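Local coordinates for protein putative metal-dependent phosphoesterase (PDB 3O0F) that hydrolyses phosphate esters with the help of bound metal ions, carrying two iron(III) ions and a zinc ion beside its AMP-binding pocket, at residues E75-D80 against S84-A89; S100-N105 against T185-A190. All coordinates share one frame; numbering follows the deposited sequence. Where two conformers were deposited one is given.

Interaction 1 (E75-D80 against S84-A89); sequences EITAVD and SVHMLA. With FE (Fe (III) ion), chain D; FE (Fe (III) ion), chain E.
The imidazole of H86 and the carboxylate of E75 meet with their planes 88° apart. E75 OE2 comes up at the ring's edge, near its plane, 2.9 Å from H86 ND1; both atoms are ligands of the iron(III) ion of chain D, so the closeness reflects shared coordination and not a hydrogen bond. Water 1 lies at another part of the edge, in the ring plane, and links A78 O to S84 OG. H203, whose ring meets the imidazole at a slant, is a further ligand of the chain D iron. H86 ND1 reaches this ion at 2.4 Å, an imidazole offering one ring nitrogen to one metal, and H86 also touches the bound AMP. A two-oxygen carboxylate can bridge metals: E75 OE1 binds the iron of chain E at 2.2 Å. An extended E75 chain, with CG anti to the backbone N (chi1 180°), carries it there. Water 2 spans both ions, and H18, H20 and D261 join OE1 around the chain E iron.

The frame is an antiparallel beta hairpin of the PHP domain, whose strands offer metal ligands from one face of the sheet. I76 and M87 form a doubly bonded pair, I76 N to M87 O nearly straight at 178°. In the next such pair V85 N donates to A78 O, but the reverse bond is weak.

On the apolar other face, I76 CD1 packs on A89 CB at 3.7 Å, and A78 projects little from the sheet, its CB 4.2 Å from CG of selenomethionine M87. Branched, apolar I76 suits this side, covered by V188 and V192.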
# COMPACT_ATOMS: atom_id res chain seq x y z
N GLU A 75 -1.10 2.88 -2.84
CA GLU A 75 -0.03 2.97 -1.85
C GLU A 75 1.25 3.35 -2.61
O GLU A 75 1.72 2.62 -3.47
CB GLU A 75 0.15 1.67 -1.06
CG GLU A 75 1.25 1.81 -0.06
CD GLU A 75 1.33 0.68 0.97
OE1 GLU A 75 0.68 -0.30 0.79
OE2 GLU A 75 1.98 0.87 2.02
N ILE A 76 1.77 4.52 -2.30
CA ILE A 76 2.87 5.07 -3.07
C ILE A 76 4.16 4.80 -2.31
O ILE A 76 4.31 5.19 -1.13
CB ILE A 76 2.71 6.59 -3.29
CG1 ILE A 76 1.35 6.87 -3.93
CG2 ILE A 76 3.87 7.14 -4.17
CD1 ILE A 76 1.02 8.35 -4.09
N THR A 77 5.11 4.21 -3.02
CA THR A 77 6.45 3.95 -2.49
C THR A 77 7.25 5.25 -2.45
O THR A 77 7.35 5.95 -3.45
CB THR A 77 7.18 2.92 -3.43
OG1 THR A 77 6.31 1.83 -3.75
CG2 THR A 77 8.47 2.34 -2.80
N ALA A 78 7.83 5.58 -1.30
CA ALA A 78 8.53 6.81 -1.14
C ALA A 78 9.69 6.65 -0.15
O ALA A 78 9.85 5.60 0.48
CB ALA A 78 7.55 7.94 -0.70
N VAL A 79 10.52 7.68 -0.05
CA VAL A 79 11.65 7.70 0.88
C VAL A 79 11.80 9.07 1.51
O VAL A 79 11.57 10.09 0.86
CB VAL A 79 13.00 7.30 0.19
CG1 VAL A 79 13.27 8.17 -1.05
CG2 VAL A 79 14.15 7.43 1.17
N ASP A 80 12.22 9.10 2.78
CA ASP A 80 12.52 10.33 3.49
C ASP A 80 13.86 10.26 4.25
O ASP A 80 13.99 9.56 5.27
CB ASP A 80 11.37 10.66 4.44
CG ASP A 80 11.38 12.09 4.89
OD1 ASP A 80 12.49 12.60 5.14
OD2 ASP A 80 10.28 12.69 5.03
N SER A 84 12.45 4.33 4.48
CA SER A 84 11.37 3.90 3.57
C SER A 84 10.00 4.33 4.14
O SER A 84 9.69 4.05 5.30
CB SER A 84 11.40 2.37 3.36
OG SER A 84 10.20 1.90 2.73
N VAL A 85 9.19 4.98 3.32
CA VAL A 85 7.88 5.49 3.74
C VAL A 85 6.87 5.08 2.66
O VAL A 85 7.10 5.29 1.47
CB VAL A 85 7.85 7.04 3.84
CG1 VAL A 85 6.47 7.53 4.31
CG2 VAL A 85 8.94 7.58 4.77
N HIS A 86 5.76 4.50 3.09
CA HIS A 86 4.65 4.22 2.21
C HIS A 86 3.54 5.23 2.50
O HIS A 86 3.20 5.49 3.67
CB HIS A 86 4.20 2.77 2.44
CG HIS A 86 5.15 1.76 1.86
ND1 HIS A 86 4.82 0.43 1.69
CD2 HIS A 86 6.41 1.89 1.36
CE1 HIS A 86 5.84 -0.22 1.14
NE2 HIS A 86 6.81 0.65 0.93
N MSE A 87 3.02 5.83 1.43
CA MSE A 87 2.00 6.86 1.51
C MSE A 87 0.73 6.32 0.86
O MSE A 87 0.76 5.92 -0.29
CB MSE A 87 2.41 8.07 0.70
CG MSE A 87 3.82 8.58 1.06
SE MSE A 87 3.85 9.89 2.48
CE MSE A 87 2.08 9.79 3.25
N LEU A 88 -0.38 6.40 1.57
CA LEU A 88 -1.68 6.04 1.02
C LEU A 88 -2.29 7.33 0.44
O LEU A 88 -2.31 8.37 1.12
CB LEU A 88 -2.55 5.49 2.15
CG LEU A 88 -2.18 4.14 2.77
CD1 LEU A 88 -3.00 3.92 4.02
CD2 LEU A 88 -2.35 2.96 1.82
N ALA A 89 -2.75 7.24 -0.81
CA ALA A 89 -3.30 8.37 -1.57
C ALA A 89 -4.69 7.99 -2.00
O ALA A 89 -4.87 6.97 -2.64
CB ALA A 89 -2.47 8.65 -2.79
FE FE D . 3.14 -0.58 3.13
FE FE E . 0.09 -1.89 2.12
O HOH W 1 9.79 2.75 0.24
O HOH W 2 1.39 -1.39 3.68

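Interaction 2 (S100-N105 against T185-A190); sequences SSMFAN and THEVIA
Apolar packing between M102 and V188 carries this contact between helices 97-124 and 185-194. M102, a selenomethionine here, spans a gap of 8.5 Å between its CA and that of V188. Its chain runs straight out from the helix, CG anti to the backbone N (chi1 179°), and then turns at the last bond (chi3 87°), which swings CE and SE across V188 CG2. M102 CE thus comes to 3.8 Å from V188 CG2, and M102 SE to 3.9 Å from the same methyl; the two side chains cross at about a right angle. A long unbranched residue suits the reaching partner, whereas compact valine offers a firm methyl surface close to its own helix. I76 of strand 70-80 and P183 touch both side chains, so the pair belongs to a larger apolar cluster under the sheet.

E187, one position before V188, adds only a loose approach at the partly exposed side, its CD 4.3 Å from M102 SE, where a charged group can stay near solvent. Polar backbone groups are bonded within each helix, as between N105 N and S101 O at 2.9 Å.

With apolar packing joining M102 to V188, the contact relies on shape and the exclusion of water and imposes no directional bond: a long, unbranched, polarisable side chain meets a compact branched partner without needing a polar match.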
# COMPACT_ATOMS: atom_id res chain seq x y z
N SER A 100 0.64 10.42 -12.68
CA SER A 100 0.75 9.33 -13.67
C SER A 100 2.17 9.01 -14.07
O SER A 100 2.54 7.83 -14.12
CB SER A 100 -0.04 9.64 -14.95
OG SER A 100 -1.39 9.40 -14.70
N SER A 101 2.96 10.04 -14.35
CA SER A 101 4.31 9.81 -14.78
C SER A 101 5.19 9.37 -13.60
O SER A 101 6.09 8.58 -13.76
CB SER A 101 4.85 11.04 -15.48
OG SER A 101 5.32 11.94 -14.54
N MSE A 102 4.92 9.88 -12.40
CA MSE A 102 5.65 9.41 -11.23
C MSE A 102 5.42 7.90 -10.97
O MSE A 102 6.36 7.16 -10.65
CB MSE A 102 5.19 10.16 -10.01
CG MSE A 102 5.89 9.71 -8.75
SE MSE A 102 5.38 10.87 -7.28
CE MSE A 102 3.82 9.96 -6.73
N PHE A 103 4.17 7.46 -11.09
CA PHE A 103 3.90 6.01 -11.03
C PHE A 103 4.58 5.20 -12.13
O PHE A 103 5.09 4.11 -11.87
CB PHE A 103 2.43 5.67 -11.05
CG PHE A 103 1.63 6.22 -9.90
CD1 PHE A 103 2.22 6.60 -8.71
CD2 PHE A 103 0.26 6.29 -10.00
CE1 PHE A 103 1.47 7.09 -7.67
CE2 PHE A 103 -0.50 6.78 -8.97
CZ PHE A 103 0.09 7.16 -7.80
N ALA A 104 4.57 5.71 -13.36
CA ALA A 104 5.17 4.98 -14.48
C ALA A 104 6.66 4.84 -14.21
O ALA A 104 7.22 3.76 -14.43
CB ALA A 104 4.93 5.71 -15.85
N ASN A 105 7.28 5.90 -13.70
CA ASN A 105 8.69 5.85 -13.38
C ASN A 105 8.96 4.86 -12.26
O ASN A 105 9.95 4.14 -12.31
CB ASN A 105 9.23 7.22 -12.93
CG ASN A 105 9.18 8.27 -14.04
OD1 ASN A 105 9.05 7.94 -15.20
ND2 ASN A 105 9.26 9.54 -13.66
N THR A 185 9.10 11.79 -0.09
CA THR A 185 7.80 12.07 0.53
C THR A 185 7.32 13.49 0.18
O THR A 185 6.15 13.67 -0.05
CB THR A 185 7.83 11.90 2.04
OG1 THR A 185 8.89 12.68 2.60
CG2 THR A 185 8.02 10.41 2.41
N HIS A 186 8.23 14.46 0.10
CA HIS A 186 7.82 15.83 -0.26
C HIS A 186 7.27 15.90 -1.69
O HIS A 186 6.30 16.63 -1.95
CB HIS A 186 8.98 16.80 -0.10
CG HIS A 186 9.76 16.60 1.17
ND1 HIS A 186 9.17 16.64 2.41
CD2 HIS A 186 11.07 16.35 1.38
CE1 HIS A 186 10.09 16.42 3.34
NE2 HIS A 186 11.25 16.24 2.74
N GLU A 187 7.88 15.15 -2.60
CA GLU A 187 7.41 15.09 -3.96
C GLU A 187 6.09 14.35 -4.03
O GLU A 187 5.17 14.82 -4.71
CB GLU A 187 8.38 14.41 -4.93
CG GLU A 187 7.76 14.47 -6.33
CD GLU A 187 8.53 13.83 -7.45
OE1 GLU A 187 9.52 13.10 -7.19
OE2 GLU A 187 8.12 14.09 -8.62
N VAL A 188 5.98 13.22 -3.37
CA VAL A 188 4.71 12.45 -3.35
C VAL A 188 3.56 13.28 -2.79
O VAL A 188 2.47 13.36 -3.39
CB VAL A 188 4.89 11.12 -2.59
CG1 VAL A 188 3.50 10.47 -2.26
CG2 VAL A 188 5.79 10.16 -3.44
N ILE A 189 3.78 13.95 -1.66
CA ILE A 189 2.71 14.76 -1.09
C ILE A 189 2.26 15.91 -2.02
O ILE A 189 1.05 16.14 -2.19
CB ILE A 189 3.05 15.31 0.29
CG1 ILE A 189 3.15 14.15 1.31
CG2 ILE A 189 1.97 16.29 0.76
CD1 ILE A 189 3.83 14.56 2.60
N ALA A 190 3.21 16.62 -2.63
CA ALA A 190 2.87 17.64 -3.58
C ALA A 190 2.06 17.08 -4.75
O ALA A 190 1.13 17.75 -5.22
CB ALA A 190 4.12 18.37 -4.09

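In the fold
Both contacts are buried, but interaction 1 lies nearer the centre of the chain, about 8 Å from it between centres against about 14 Å for interaction 2. The first unites neighbouring strands by backbone bonds and metal coordination; the second joins helices far apart in sequence through a small apolar patch. They meet at the sheet face turned from the irons: I76 CG2 packs 3.7 Å from V188 CG2, and T185, at the start of helix 185-194, is hydrogen-bonded to strand 70-80, through OG1 to D80 OD2 and N to V79 O. Coordination is confined to the face with E75 and H86, whereas the helix side combines apolar packing with the T185 bonds.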